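Local coordinates for protein arginyl-tRNA synthetase (Campylobacter jejuni, PDB 3FNR) that catalyses the ATP-dependent attachment of L-arginine to tRNA(Arg), releasing AMP and diphosphate, as a monomeric class I aminoacyl-tRNA synthetase, at residues N20-G25 with L381-V386; L88-S93 with E113-L118; V361-L366 with N424-L429. The protein carries 1 engineered substitution. One frame throughout, in Å; residues are numbered along the deposited sequence. Where two conformers were deposited one is given.

Interaction 1: residues N20-G25 with L381-V386; sequences NDFTKG and LNLKAV. With SO4 (sulfate ion), chain B.
Phe22 turns its ring obliquely toward two leucine methyls, with CE2 lying 3.9 Å from CD2 of Leu383 and CE1 4.2 Å from CD2 of Leu381. The ring gets there because CG stands anti to the backbone N (chi1 175°), and its next neighbour holds one face: Thr23 CG2 sits over the ring centre, 3.5 Å above the plane. The same methyl is the wedge of the contact, since Thr23 CG2 also reaches 3.5 Å from Lys384 N and packs on the CB atoms of Leu383 and Lys384. Asp21 to Lys24 form a type II beta turn that pushes Thr23 out toward the start of helix 383-393. Thr23 OG1 faces back into its own turn, giving a 2.6 Å hydrogen bond to Phe22 O from the side of the carbonyl (C=O...donor angle 103°); it also pairs with His65 NE2.

Beyond this apolar patch the link becomes polar. The chain of Lys384 bends at its last two torsions and brings NZ to a water at 2.7 Å, which in turn donates to Thr23 O at 2.9 Å. Lys384 NZ also donates to O4 of a sulfate ion at 2.7 Å, an anion probably taken from the crystallisation liquor and shared with Glu26 N and Lys28 NZ.

The loop between helix 5-17 and strand 31-35 thus rests on the helical DALR anticodon-binding domain: helix 425-445 meets Phe22 through Leu437, Ser438 and Thr441, and Tyr402 of helix 398-416 backs Leu383. Helix 5-17, which leads into the loop, touches Phe22 through Ala15 and Leu381 through Leu8 and Leu11.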
ATOM      1  N   ASN A  20     -23.098  -0.238  -7.535  1.00 51.74           N
ATOM      2  CA  ASN A  20     -21.695  -0.487  -7.869  1.00 53.85           C
ATOM      3  C   ASN A  20     -20.994   0.676  -8.586  1.00 53.53           C
ATOM      4  O   ASN A  20     -19.766   0.752  -8.594  1.00 55.58           O
ATOM      5  CB  ASN A  20     -21.551  -1.781  -8.674  1.00 56.21           C
ATOM      6  CG  ASN A  20     -21.750  -3.039  -7.823  1.00 64.35           C
ATOM      7  OD1 ASN A  20     -21.937  -4.129  -8.361  1.00 70.20           O
ATOM      8  ND2 ASN A  20     -21.700  -2.894  -6.500  1.00 58.54           N
ATOM      9  N   ASP A  21     -21.774   1.585  -9.163  1.00 51.80           N
ATOM     10  CA  ASP A  21     -21.227   2.731  -9.879  1.00 51.22           C
ATOM     11  C   ASP A  21     -21.207   4.027  -9.060  1.00 49.05           C
ATOM     12  O   ASP A  21     -20.748   5.062  -9.550  1.00 49.46           O
ATOM     13  CB  ASP A  21     -21.984   2.939 -11.190  1.00 52.82           C
ATOM     14  CG  ASP A  21     -21.857   1.751 -12.136  1.00 68.21           C
ATOM     15  OD1 ASP A  21     -22.640   1.692 -13.111  1.00 74.79           O
ATOM     16  OD2 ASP A  21     -20.982   0.878 -11.908  1.00 69.16           O
ATOM     17  N   PHE A  22     -21.707   3.955  -7.823  1.00 46.03           N
ATOM     18  CA  PHE A  22     -21.774   5.101  -6.910  1.00 38.17           C
ATOM     19  C   PHE A  22     -20.376   5.635  -6.626  1.00 38.61           C
ATOM     20  O   PHE A  22     -19.499   4.884  -6.169  1.00 30.98           O
ATOM     21  CB  PHE A  22     -22.474   4.698  -5.606  1.00 36.42           C
ATOM     22  CG  PHE A  22     -22.489   5.774  -4.536  1.00 37.17           C
ATOM     23  CD1 PHE A  22     -23.098   7.008  -4.765  1.00 35.76           C
ATOM     24  CD2 PHE A  22     -21.926   5.530  -3.285  1.00 31.21           C
ATOM     25  CE1 PHE A  22     -23.128   7.988  -3.776  1.00 35.71           C
ATOM     26  CE2 PHE A  22     -21.957   6.499  -2.284  1.00 37.78           C
ATOM     27  CZ  PHE A  22     -22.559   7.733  -2.530  1.00 33.01           C
ATOM     28  N   THR A  23     -20.207   6.926  -6.924  1.00 34.20           N
ATOM     29  CA  THR A  23     -18.966   7.715  -6.793  1.00 38.30           C
ATOM     30  C   THR A  23     -17.840   7.397  -7.791  1.00 40.08           C
ATOM     31  O   THR A  23     -16.789   8.050  -7.767  1.00 41.23           O
ATOM     32  CB  THR A  23     -18.412   7.782  -5.340  1.00 42.23           C
ATOM     33  OG1 THR A  23     -17.935   6.494  -4.934  1.00 37.49           O
ATOM     34  CG2 THR A  23     -19.478   8.272  -4.365  1.00 38.53           C
ATOM     35  N   LYS A  24     -18.061   6.414  -8.661  1.00 38.48           N
ATOM     36  CA  LYS A  24     -17.121   6.102  -9.735  1.00 39.79           C
ATOM     37  C   LYS A  24     -17.016   7.259 -10.721  1.00 41.57           C
ATOM     38  O   LYS A  24     -18.024   7.873 -11.087  1.00 46.08           O
ATOM     39  CB  LYS A  24     -17.524   4.814 -10.469  1.00 37.13           C
ATOM     40  CG  LYS A  24     -17.111   3.547  -9.726  1.00 34.15           C
ATOM     41  CD  LYS A  24     -17.181   2.313 -10.578  1.00 42.73           C
ATOM     42  CE  LYS A  24     -16.646   1.114  -9.803  1.00 50.41           C
ATOM     43  NZ  LYS A  24     -17.165  -0.164 -10.357  1.00 61.31           N
ATOM     44  N   GLY A  25     -15.792   7.571 -11.128  1.00 41.54           N
ATOM     45  CA  GLY A  25     -15.563   8.625 -12.111  1.00 45.27           C
ATOM     46  C   GLY A  25     -15.543   8.077 -13.527  1.00 49.18           C
ATOM     47  O   GLY A  25     -15.304   6.882 -13.736  1.00 43.47           O
ATOM     48  N   LEU A 381     -23.966  11.464   0.416  1.00 34.41           N
ATOM     49  CA  LEU A 381     -23.739  11.782  -0.995  1.00 35.16           C
ATOM     50  C   LEU A 381     -22.420  12.511  -1.267  1.00 39.81           C
ATOM     51  O   LEU A 381     -21.914  12.477  -2.386  1.00 48.35           O
ATOM     52  CB  LEU A 381     -24.922  12.575  -1.562  1.00 35.09           C
ATOM     53  CG  LEU A 381     -26.235  11.789  -1.594  1.00 37.25           C
ATOM     54  CD1 LEU A 381     -27.409  12.716  -1.846  1.00 41.33           C
ATOM     55  CD2 LEU A 381     -26.184  10.681  -2.647  1.00 42.39           C
ATOM     56  N   ASN A 382     -21.868  13.142  -0.231  1.00 35.46           N
ATOM     57  CA  ASN A 382     -20.623  13.904  -0.315  1.00 39.73           C
ATOM     58  C   ASN A 382     -19.361  13.045  -0.517  1.00 41.72           C
ATOM     59  O   ASN A 382     -18.275  13.597  -0.677  1.00 39.46           O
ATOM     60  CB  ASN A 382     -20.456  14.747   0.952  1.00 33.81           C
ATOM     61  CG  ASN A 382     -19.372  15.821   0.821  1.00 43.78           C
ATOM     62  OD1 ASN A 382     -18.513  15.964   1.699  1.00 43.99           O
ATOM     63  ND2 ASN A 382     -19.405  16.568  -0.275  1.00 30.71           N
ATOM     64  N   LEU A 383     -19.501  11.715  -0.493  1.00 36.77           N
ATOM     65  CA  LEU A 383     -18.363  10.800  -0.680  1.00 36.60           C
ATOM     66  C   LEU A 383     -17.596  11.078  -1.974  1.00 35.24           C
ATOM     67  O   LEU A 383     -16.373  11.136  -1.952  1.00 46.45           O
ATOM     68  CB  LEU A 383     -18.804   9.328  -0.615  1.00 32.54           C
ATOM     69  CG  LEU A 383     -17.736   8.234  -0.789  1.00 35.25           C
ATOM     70  CD1 LEU A 383     -16.620   8.344   0.231  1.00 29.11           C
ATOM     71  CD2 LEU A 383     -18.350   6.853  -0.744  1.00 31.47           C
ATOM     72  N   LYS A 384     -18.321  11.289  -3.073  1.00 39.81           N
ATOM     73  CA  LYS A 384     -17.732  11.605  -4.383  1.00 41.12           C
ATOM     74  C   LYS A 384     -16.724  12.748  -4.319  1.00 42.70           C
ATOM     75  O   LYS A 384     -15.597  12.603  -4.786  1.00 46.57           O
ATOM     76  CB  LYS A 384     -18.838  11.954  -5.380  1.00 47.28           C
ATOM     77  CG  LYS A 384     -18.419  11.856  -6.849  1.00 52.47           C
ATOM     78  CD  LYS A 384     -19.346  12.679  -7.736  1.00 58.19           C
ATOM     79  CE  LYS A 384     -19.528  12.057  -9.119  1.00 69.08           C
ATOM     80  NZ  LYS A 384     -18.266  11.606  -9.786  1.00 64.48           N
ATOM     81  N   ALA A 385     -17.138  13.868  -3.721  1.00 37.17           N
ATOM     82  CA  ALA A 385     -16.278  15.036  -3.531  1.00 36.61           C
ATOM     83  C   ALA A 385     -15.044  14.693  -2.703  1.00 30.60           C
ATOM     84  O   ALA A 385     -13.936  15.071  -3.058  1.00 36.92           O
ATOM     85  CB  ALA A 385     -17.063  16.171  -2.857  1.00 31.92           C
ATOM     86  N   VAL A 386     -15.253  13.974  -1.604  1.00 29.67           N
ATOM     87  CA  VAL A 386     -14.169  13.575  -0.713  1.00 33.36           C
ATOM     88  C   VAL A 386     -13.125  12.733  -1.449  1.00 36.21           C
ATOM     89  O   VAL A 386     -11.935  13.029  -1.353  1.00 39.88           O
ATOM     90  CB  VAL A 386     -14.706  12.825   0.531  1.00 31.04           C
ATOM     91  CG1 VAL A 386     -13.555  12.307   1.389  1.00 33.83           C
ATOM     92  CG2 VAL A 386     -15.603  13.759   1.361  1.00 39.12           C
TER
HETATM   93  S   SO4 B   1     -16.313  12.594 -13.071  0.50 47.29           S
HETATM   94  O1  SO4 B   1     -16.564  13.736 -13.953  0.50 45.41           O
HETATM   95  O2  SO4 B   1     -15.955  11.449 -13.893  0.50 29.85           O
HETATM   96  O3  SO4 B   1     -15.213  12.927 -12.169  0.50 49.56           O
HETATM   97  O4  SO4 B   1     -17.498  12.266 -12.288  0.50 39.89           O
HETATM   98  O   HOH W   1     -15.937  10.463  -9.114  1.00 60.96           O

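Interaction 2: residues L88-S93 with E113-L118; sequences LSILLS and EYIVDL
Ile90 and Leu118 meet methyl to methyl, CD1 of Ile90 lying 3.7 Å from CD2 of Leu118. Ile90 sends CG1 away from its own carbonyl carbon (chi1 -68°) and extends it, which carries CD1 across to the other helix; Leu118 has CG opposite its backbone N and approaches on a slant. Ile115 is less relaxed. Its chi1 of -139° lies well away from a staggered position, and its CG1 lies against both Ser89 CB, at 4.3 Å, and Ile90 CG1, at 4.5 Å.

The axes of segments 88-93 and 113-118 come within 8.9 Å, with a crossing angle of -73°. Both belong to the helical excursion that the class I catalytic domain makes between strands 69-76 and 165-167, parallel neighbours in its Rossmann-type sheet. Helix 136-157 packs on the same apolar patch, with Ala143 against Ile90 and Met147 against Leu118.

Two serines face the other helix. Ser93 OG, tucked between its backbone N and carbonyl carbon, turns back to donate a 3.3 Å hydrogen bond to Ile90 O in its own helix; it is 3.5 Å from Ile115 O without bonding to it. Ser89 OG is likewise occupied, by Leu85 O and Tyr110 N.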
ATOM      1  N   LEU A  88      23.698 -18.180   1.214  1.00 61.07           N
ATOM      2  CA  LEU A  88      24.692 -18.469   2.245  1.00 60.75           C
ATOM      3  C   LEU A  88      24.046 -18.828   3.577  1.00 60.24           C
ATOM      4  O   LEU A  88      24.427 -19.815   4.208  1.00 64.22           O
ATOM      5  CB  LEU A  88      25.623 -17.268   2.438  1.00 60.05           C
ATOM      6  CG  LEU A  88      26.782 -17.427   3.429  1.00 63.52           C
ATOM      7  CD1 LEU A  88      27.845 -18.379   2.888  1.00 66.91           C
ATOM      8  CD2 LEU A  88      27.396 -16.080   3.757  1.00 63.53           C
ATOM      9  N   SER A  89      23.063 -18.026   3.982  1.00 58.15           N
ATOM     10  CA  SER A  89      22.393 -18.166   5.274  1.00 54.62           C
ATOM     11  C   SER A  89      21.605 -19.463   5.404  1.00 50.49           C
ATOM     12  O   SER A  89      21.588 -20.066   6.477  1.00 56.55           O
ATOM     13  CB  SER A  89      21.480 -16.966   5.529  1.00 58.65           C
ATOM     14  OG  SER A  89      22.218 -15.753   5.482  1.00 62.94           O
ATOM     15  N   ILE A  90      20.958 -19.881   4.316  1.00 41.96           N
ATOM     16  CA  ILE A  90      20.206 -21.147   4.268  1.00 52.43           C
ATOM     17  C   ILE A  90      21.129 -22.349   4.407  1.00 52.95           C
ATOM     18  O   ILE A  90      20.829 -23.285   5.159  1.00 57.97           O
ATOM     19  CB  ILE A  90      19.388 -21.276   2.964  1.00 53.29           C
ATOM     20  CG1 ILE A  90      18.266 -20.244   2.955  1.00 55.27           C
ATOM     21  CG2 ILE A  90      18.775 -22.686   2.795  1.00 50.08           C
ATOM     22  CD1 ILE A  90      17.748 -19.982   1.590  1.00 45.73           C
ATOM     23  N   LEU A  91      22.247 -22.306   3.681  1.00 61.53           N
ATOM     24  CA  LEU A  91      23.307 -23.313   3.775  1.00 65.77           C
ATOM     25  C   LEU A  91      23.794 -23.487   5.217  1.00 68.51           C
ATOM     26  O   LEU A  91      23.927 -24.615   5.704  1.00 70.42           O
ATOM     27  CB  LEU A  91      24.486 -22.930   2.870  1.00 63.96           C
ATOM     28  CG  LEU A  91      25.753 -23.788   2.988  1.00 63.02           C
ATOM     29  CD1 LEU A  91      25.607 -25.042   2.158  1.00 59.79           C
ATOM     30  CD2 LEU A  91      26.996 -23.012   2.582  1.00 56.92           C
ATOM     31  N   LEU A  92      24.029 -22.359   5.886  1.00 69.43           N
ATOM     32  CA  LEU A  92      24.553 -22.336   7.246  1.00 71.20           C
ATOM     33  C   LEU A  92      23.573 -22.910   8.270  1.00 73.61           C
ATOM     34  O   LEU A  92      23.979 -23.619   9.195  1.00 72.92           O
ATOM     35  CB  LEU A  92      24.973 -20.912   7.626  1.00 70.91           C
ATOM     36  CG  LEU A  92      26.435 -20.476   7.449  1.00 71.30           C
ATOM     37  CD1 LEU A  92      27.064 -20.917   6.125  1.00 70.82           C
ATOM     38  CD2 LEU A  92      26.554 -18.966   7.611  1.00 70.34           C
ATOM     39  N   SER A  93      22.285 -22.621   8.090  1.00 74.35           N
ATOM     40  CA  SER A  93      21.264 -23.153   8.989  1.00 77.79           C
ATOM     41  C   SER A  93      20.905 -24.614   8.685  1.00 79.32           C
ATOM     42  O   SER A  93      20.372 -25.307   9.553  1.00 80.06           O
ATOM     43  CB  SER A  93      20.016 -22.266   9.016  1.00 76.35           C
ATOM     44  OG  SER A  93      19.213 -22.479   7.877  1.00 75.12           O
ATOM     45  N   GLU A 113      12.939 -17.761  12.251  1.00 71.65           N
ATOM     46  CA  GLU A 113      12.045 -18.888  12.022  1.00 74.90           C
ATOM     47  C   GLU A 113      11.877 -19.175  10.527  1.00 72.49           C
ATOM     48  O   GLU A 113      11.804 -20.338  10.124  1.00 71.64           O
ATOM     49  CB  GLU A 113      10.685 -18.622  12.674  1.00 76.80           C
ATOM     50  CG  GLU A 113       9.803 -19.858  12.852  1.00 83.04           C
ATOM     51  CD  GLU A 113       8.429 -19.537  13.436  1.00 83.94           C
ATOM     52  OE1 GLU A 113       8.270 -18.463  14.065  1.00 90.94           O
ATOM     53  OE2 GLU A 113       7.504 -20.365  13.270  1.00 86.36           O
ATOM     54  N   TYR A 114      11.845 -18.119   9.710  1.00 67.13           N
ATOM     55  CA  TYR A 114      11.678 -18.273   8.263  1.00 61.61           C
ATOM     56  C   TYR A 114      12.896 -18.914   7.597  1.00 58.80           C
ATOM     57  O   TYR A 114      12.752 -19.631   6.609  1.00 53.23           O
ATOM     58  CB  TYR A 114      11.317 -16.936   7.589  1.00 61.54           C
ATOM     59  CG  TYR A 114      12.498 -16.053   7.226  1.00 59.33           C
ATOM     60  CD1 TYR A 114      13.124 -15.259   8.187  1.00 60.53           C
ATOM     61  CD2 TYR A 114      12.989 -16.016   5.919  1.00 60.54           C
ATOM     62  CE1 TYR A 114      14.207 -14.444   7.854  1.00 61.57           C
ATOM     63  CE2 TYR A 114      14.069 -15.208   5.574  1.00 60.76           C
ATOM     64  CZ  TYR A 114      14.673 -14.425   6.544  1.00 60.77           C
ATOM     65  OH  TYR A 114      15.743 -13.627   6.211  1.00 58.95           O
ATOM     66  N   ILE A 115      14.082 -18.649   8.144  1.00 60.60           N
ATOM     67  CA  ILE A 115      15.319 -19.183   7.589  1.00 66.58           C
ATOM     68  C   ILE A 115      15.456 -20.687   7.868  1.00 69.28           C
ATOM     69  O   ILE A 115      15.975 -21.426   7.026  1.00 71.21           O
ATOM     70  CB  ILE A 115      16.583 -18.353   8.023  1.00 67.80           C
ATOM     71  CG1 ILE A 115      17.545 -18.174   6.847  1.00 72.06           C
ATOM     72  CG2 ILE A 115      17.325 -18.963   9.210  1.00 73.17           C
ATOM     73  CD1 ILE A 115      17.158 -17.056   5.895  1.00 63.75           C
ATOM     74  N   VAL A 116      14.952 -21.135   9.019  1.00 68.22           N
ATOM     75  CA  VAL A 116      15.036 -22.548   9.373  1.00 69.12           C
ATOM     76  C   VAL A 116      13.957 -23.384   8.671  1.00 69.87           C
ATOM     77  O   VAL A 116      14.198 -24.548   8.355  1.00 70.94           O
ATOM     78  CB  VAL A 116      15.109 -22.810  10.922  1.00 69.08           C
ATOM     79  CG1 VAL A 116      16.246 -22.011  11.557  1.00 68.19           C
ATOM     80  CG2 VAL A 116      13.789 -22.520  11.623  1.00 74.24           C
ATOM     81  N   ASP A 117      12.792 -22.783   8.408  1.00 71.31           N
ATOM     82  CA  ASP A 117      11.708 -23.449   7.662  1.00 73.47           C
ATOM     83  C   ASP A 117      12.101 -23.680   6.203  1.00 71.79           C
ATOM     84  O   ASP A 117      11.822 -24.734   5.622  1.00 69.28           O
ATOM     85  CB  ASP A 117      10.412 -22.624   7.708  1.00 76.85           C
ATOM     86  CG  ASP A 117       9.856 -22.463   9.117  1.00 84.95           C
ATOM     87  OD1 ASP A 117       8.932 -21.635   9.286  1.00 90.04           O
ATOM     88  OD2 ASP A 117      10.341 -23.137  10.055  1.00 88.61           O
ATOM     89  N   LEU A 118      12.756 -22.672   5.636  1.00 68.30           N
ATOM     90  CA  LEU A 118      13.218 -22.679   4.262  1.00 68.71           C
ATOM     91  C   LEU A 118      14.387 -23.648   4.086  1.00 70.07           C
ATOM     92  O   LEU A 118      14.496 -24.302   3.049  1.00 69.29           O
ATOM     93  CB  LEU A 118      13.627 -21.257   3.873  1.00 67.68           C
ATOM     94  CG  LEU A 118      13.870 -20.831   2.430  1.00 66.22           C
ATOM     95  CD1 LEU A 118      12.687 -21.158   1.531  1.00 56.84           C
ATOM     96  CD2 LEU A 118      14.160 -19.344   2.427  1.00 62.72           C
TER

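Interaction 3: residues V361-L366 with N424-L429; sequences VMKADL and NENDLL
This is a mixed polar and apolar contact, with Leu366 bonded to Asp427 and Val361 packed on Leu429, in which the loop joining helices 336-353 and 371-381 lies against the first turn of helix 425-445. Its polar part centres on the carboxylate of Asp427. Leu366 N donates to Asp427 OD1 at 3.0 Å with an N-H...O angle of 146°, arriving from above the carboxylate plane, 53° out of it. The other oxygen, OD2, takes Ser368 OG and a water at 2.8 Å. That water also donates to Asp365 OD1 at 2.7 Å and so bridges two carboxylates whose planes are 50° apart. Asp365 OD1, which receives Gln367 N as well, is 4.1 Å from Asp427 OD1; repulsion between the two is probably eased by these donors, and for Asp427 by its place in the first turn of the helix, where the amide dipoles favour negative charge.

The segments belong to the DALR anticodon-binding domain, a bundle of helices, and the loop wraps over the start of its last long helix. Val361 to Ala364 make a type I beta turn that presents Val361 and Ala364 to that helix. Val361 CG1, anti to its carbonyl carbon, meets Leu429 CD1 at 3.8 Å, the two side chains crossing at about a right angle, and Val350 and Phe351 of helix 336-353 close in on Leu429. Ala364 CB rests against Asn426 CB at 4.0 Å and against Asp427 OD1. Asn426 lies across the bent chain of Lys363, with ND2 4.0 Å from Lys363 CE, while its OD1 accepts from Lys356 NZ. Lys430, one residue past this part of the helix, donates to the backbone carbonyls of Met362 and Ala364.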
ATOM      1  N   VAL A 361     -38.042   0.402  -0.333  1.00 55.46           N
ATOM      2  CA  VAL A 361     -38.060   1.741   0.265  1.00 50.39           C
ATOM      3  C   VAL A 361     -37.590   2.812  -0.715  1.00 51.13           C
ATOM      4  O   VAL A 361     -37.553   3.995  -0.378  1.00 50.88           O
ATOM      5  CB  VAL A 361     -37.209   1.802   1.561  1.00 49.98           C
ATOM      6  CG1 VAL A 361     -37.633   0.712   2.534  1.00 46.98           C
ATOM      7  CG2 VAL A 361     -35.717   1.678   1.249  1.00 47.66           C
ATOM      8  N   MET A 362     -37.241   2.371  -1.921  1.00 52.01           N
ATOM      9  CA  MET A 362     -36.749   3.213  -3.013  1.00 57.06           C
ATOM     10  C   MET A 362     -37.716   4.334  -3.396  1.00 58.05           C
ATOM     11  O   MET A 362     -37.297   5.466  -3.664  1.00 62.56           O
ATOM     12  CB  MET A 362     -36.490   2.327  -4.238  1.00 59.39           C
ATOM     13  CG  MET A 362     -35.746   3.004  -5.373  1.00 68.78           C
ATOM     14  SD  MET A 362     -33.988   3.126  -5.044  1.00 68.47           S
ATOM     15  CE  MET A 362     -33.439   1.491  -5.536  1.00 72.28           C
ATOM     16  N   LYS A 363     -39.004   3.998  -3.404  1.00 56.97           N
ATOM     17  CA  LYS A 363     -40.101   4.908  -3.761  1.00 57.31           C
ATOM     18  C   LYS A 363     -40.307   6.093  -2.813  1.00 53.18           C
ATOM     19  O   LYS A 363     -41.040   7.023  -3.148  1.00 54.59           O
ATOM     20  CB  LYS A 363     -41.415   4.122  -3.890  1.00 61.71           C
ATOM     21  CG  LYS A 363     -41.523   2.881  -2.978  1.00 70.41           C
ATOM     22  CD  LYS A 363     -42.051   3.196  -1.573  1.00 73.64           C
ATOM     23  CE  LYS A 363     -43.510   2.771  -1.391  1.00 78.88           C
ATOM     24  NZ  LYS A 363     -44.485   3.742  -1.969  1.00 81.50           N
ATOM     25  N   ALA A 364     -39.687   6.049  -1.637  1.00 47.97           N
ATOM     26  CA  ALA A 364     -39.748   7.159  -0.685  1.00 41.59           C
ATOM     27  C   ALA A 364     -39.031   8.382  -1.246  1.00 43.56           C
ATOM     28  O   ALA A 364     -38.076   8.239  -2.006  1.00 44.80           O
ATOM     29  CB  ALA A 364     -39.148   6.750   0.626  1.00 37.59           C
ATOM     30  N   ASP A 365     -39.498   9.576  -0.885  1.00 41.35           N
ATOM     31  CA  ASP A 365     -38.962  10.797  -1.482  1.00 43.06           C
ATOM     32  C   ASP A 365     -38.075  11.627  -0.552  1.00 43.50           C
ATOM     33  O   ASP A 365     -37.519  12.645  -0.975  1.00 39.47           O
ATOM     34  CB  ASP A 365     -40.085  11.655  -2.070  1.00 46.86           C
ATOM     35  CG  ASP A 365     -41.176  11.986  -1.058  1.00 53.89           C
ATOM     36  OD1 ASP A 365     -40.886  12.118   0.153  1.00 52.33           O
ATOM     37  OD2 ASP A 365     -42.338  12.125  -1.491  1.00 61.35           O
ATOM     38  N   LEU A 366     -37.976  11.202   0.710  1.00 42.29           N
ATOM     39  CA  LEU A 366     -37.088  11.821   1.717  1.00 41.48           C
ATOM     40  C   LEU A 366     -37.551  13.199   2.212  1.00 41.52           C
ATOM     41  O   LEU A 366     -36.834  13.873   2.953  1.00 40.09           O
ATOM     42  CB  LEU A 366     -35.636  11.884   1.208  1.00 35.98           C
ATOM     43  CG  LEU A 366     -34.655  10.725   1.434  1.00 45.75           C
ATOM     44  CD1 LEU A 366     -35.315   9.402   1.719  1.00 33.96           C
ATOM     45  CD2 LEU A 366     -33.703  10.597   0.261  1.00 44.32           C
ATOM     46  N   ASN A 424     -42.838   7.417   8.811  1.00 51.60           N
ATOM     47  CA  ASN A 424     -41.840   7.724   7.796  0.50 50.31           C
ATOM     48  C   ASN A 424     -40.706   6.703   7.809  1.00 50.58           C
ATOM     49  O   ASN A 424     -39.532   7.029   7.595  1.00 51.92           O
ATOM     50  CB  ASN A 424     -41.335   9.154   7.965  0.50 48.82           C
ATOM     51  CG  ASN A 424     -42.431  10.192   7.746  0.50 49.69           C
ATOM     52  OD1 ASN A 424     -43.130  10.181   6.730  0.50 48.65           O
ATOM     53  ND2 ASN A 424     -42.564  11.110   8.690  0.50 47.98           N
ATOM     54  N   GLU A 425     -41.091   5.453   8.048  1.00 47.74           N
ATOM     55  CA  GLU A 425     -40.173   4.324   8.101  1.00 48.10           C
ATOM     56  C   GLU A 425     -39.356   4.228   6.819  1.00 44.47           C
ATOM     57  O   GLU A 425     -38.128   4.152   6.868  1.00 43.95           O
ATOM     58  CB  GLU A 425     -40.960   3.032   8.347  1.00 45.64           C
ATOM     59  CG  GLU A 425     -40.121   1.777   8.487  1.00 52.58           C
ATOM     60  CD  GLU A 425     -40.963   0.530   8.681  1.00 58.06           C
ATOM     61  OE1 GLU A 425     -40.916  -0.361   7.807  1.00 65.47           O
ATOM     62  OE2 GLU A 425     -41.679   0.441   9.703  1.00 68.16           O
ATOM     63  N   ASN A 426     -40.047   4.265   5.681  1.00 41.77           N
ATOM     64  CA  ASN A 426     -39.413   4.162   4.372  1.00 43.57           C
ATOM     65  C   ASN A 426     -38.390   5.258   4.071  1.00 44.54           C
ATOM     66  O   ASN A 426     -37.337   4.973   3.501  1.00 45.51           O
ATOM     67  CB  ASN A 426     -40.473   4.087   3.275  1.00 44.68           C
ATOM     68  CG  ASN A 426     -41.260   2.795   3.323  1.00 49.60           C
ATOM     69  OD1 ASN A 426     -40.981   1.921   4.144  1.00 50.83           O
ATOM     70  ND2 ASN A 426     -42.248   2.667   2.445  1.00 49.60           N
ATOM     71  N   ASP A 427     -38.711   6.492   4.462  1.00 40.08           N
ATOM     72  CA  ASP A 427     -37.809   7.643   4.337  1.00 39.32           C
ATOM     73  C   ASP A 427     -36.520   7.414   5.110  1.00 37.68           C
ATOM     74  O   ASP A 427     -35.419   7.625   4.588  1.00 40.54           O
ATOM     75  CB  ASP A 427     -38.483   8.916   4.861  1.00 38.96           C
ATOM     76  CG  ASP A 427     -39.208   9.701   3.775  1.00 44.85           C
ATOM     77  OD1 ASP A 427     -39.245   9.260   2.610  1.00 46.85           O
ATOM     78  OD2 ASP A 427     -39.737  10.786   4.088  1.00 46.71           O
ATOM     79  N   LEU A 428     -36.669   6.972   6.354  1.00 36.22           N
ATOM     80  CA  LEU A 428     -35.532   6.702   7.231  1.00 36.27           C
ATOM     81  C   LEU A 428     -34.708   5.511   6.747  1.00 36.27           C
ATOM     82  O   LEU A 428     -33.486   5.577   6.722  1.00 35.59           O
ATOM     83  CB  LEU A 428     -36.002   6.493   8.668  1.00 34.55           C
ATOM     84  CG  LEU A 428     -36.667   7.715   9.314  1.00 33.32           C
ATOM     85  CD1 LEU A 428     -37.375   7.322  10.608  1.00 36.81           C
ATOM     86  CD2 LEU A 428     -35.647   8.805   9.574  1.00 30.43           C
ATOM     87  N   LEU A 429     -35.382   4.436   6.355  1.00 39.00           N
ATOM     88  CA  LEU A 429     -34.705   3.281   5.777  1.00 38.30           C
ATOM     89  C   LEU A 429     -33.918   3.636   4.512  1.00 40.06           C
ATOM     90  O   LEU A 429     -32.770   3.216   4.371  1.00 42.50           O
ATOM     91  CB  LEU A 429     -35.695   2.149   5.500  1.00 36.53           C
ATOM     92  CG  LEU A 429     -36.248   1.431   6.735  1.00 42.75           C
ATOM     93  CD1 LEU A 429     -37.299   0.408   6.325  1.00 46.06           C
ATOM     94  CD2 LEU A 429     -35.140   0.774   7.557  1.00 37.92           C
TER
HETATM   95  O   HOH W   2     -41.828  12.056   2.726  1.00 40.21           O

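How the interactions relate
Interactions 1 and 3 lie on the same side of the molecule, their centres about 21 Å apart and their nearest atoms about 7 Å. Helix 425-445 joins them: it begins in interaction 3 and farther along packs on Phe22 of interaction 1, while helix 5-17 also borders both. In sequence their segments alternate. Interaction 2 is nested within the loop closed by interaction 1 but lies across the chain's centre, about 49 Å from interaction 1 and 63 Å from interaction 3 between centres. Segment 113-118 also reaches the HIGH region, the class I ATP-binding signature, through Tyr114, which takes no part in the contact itself: its OH bonds to Thr42 O and its side chain touches Pro44.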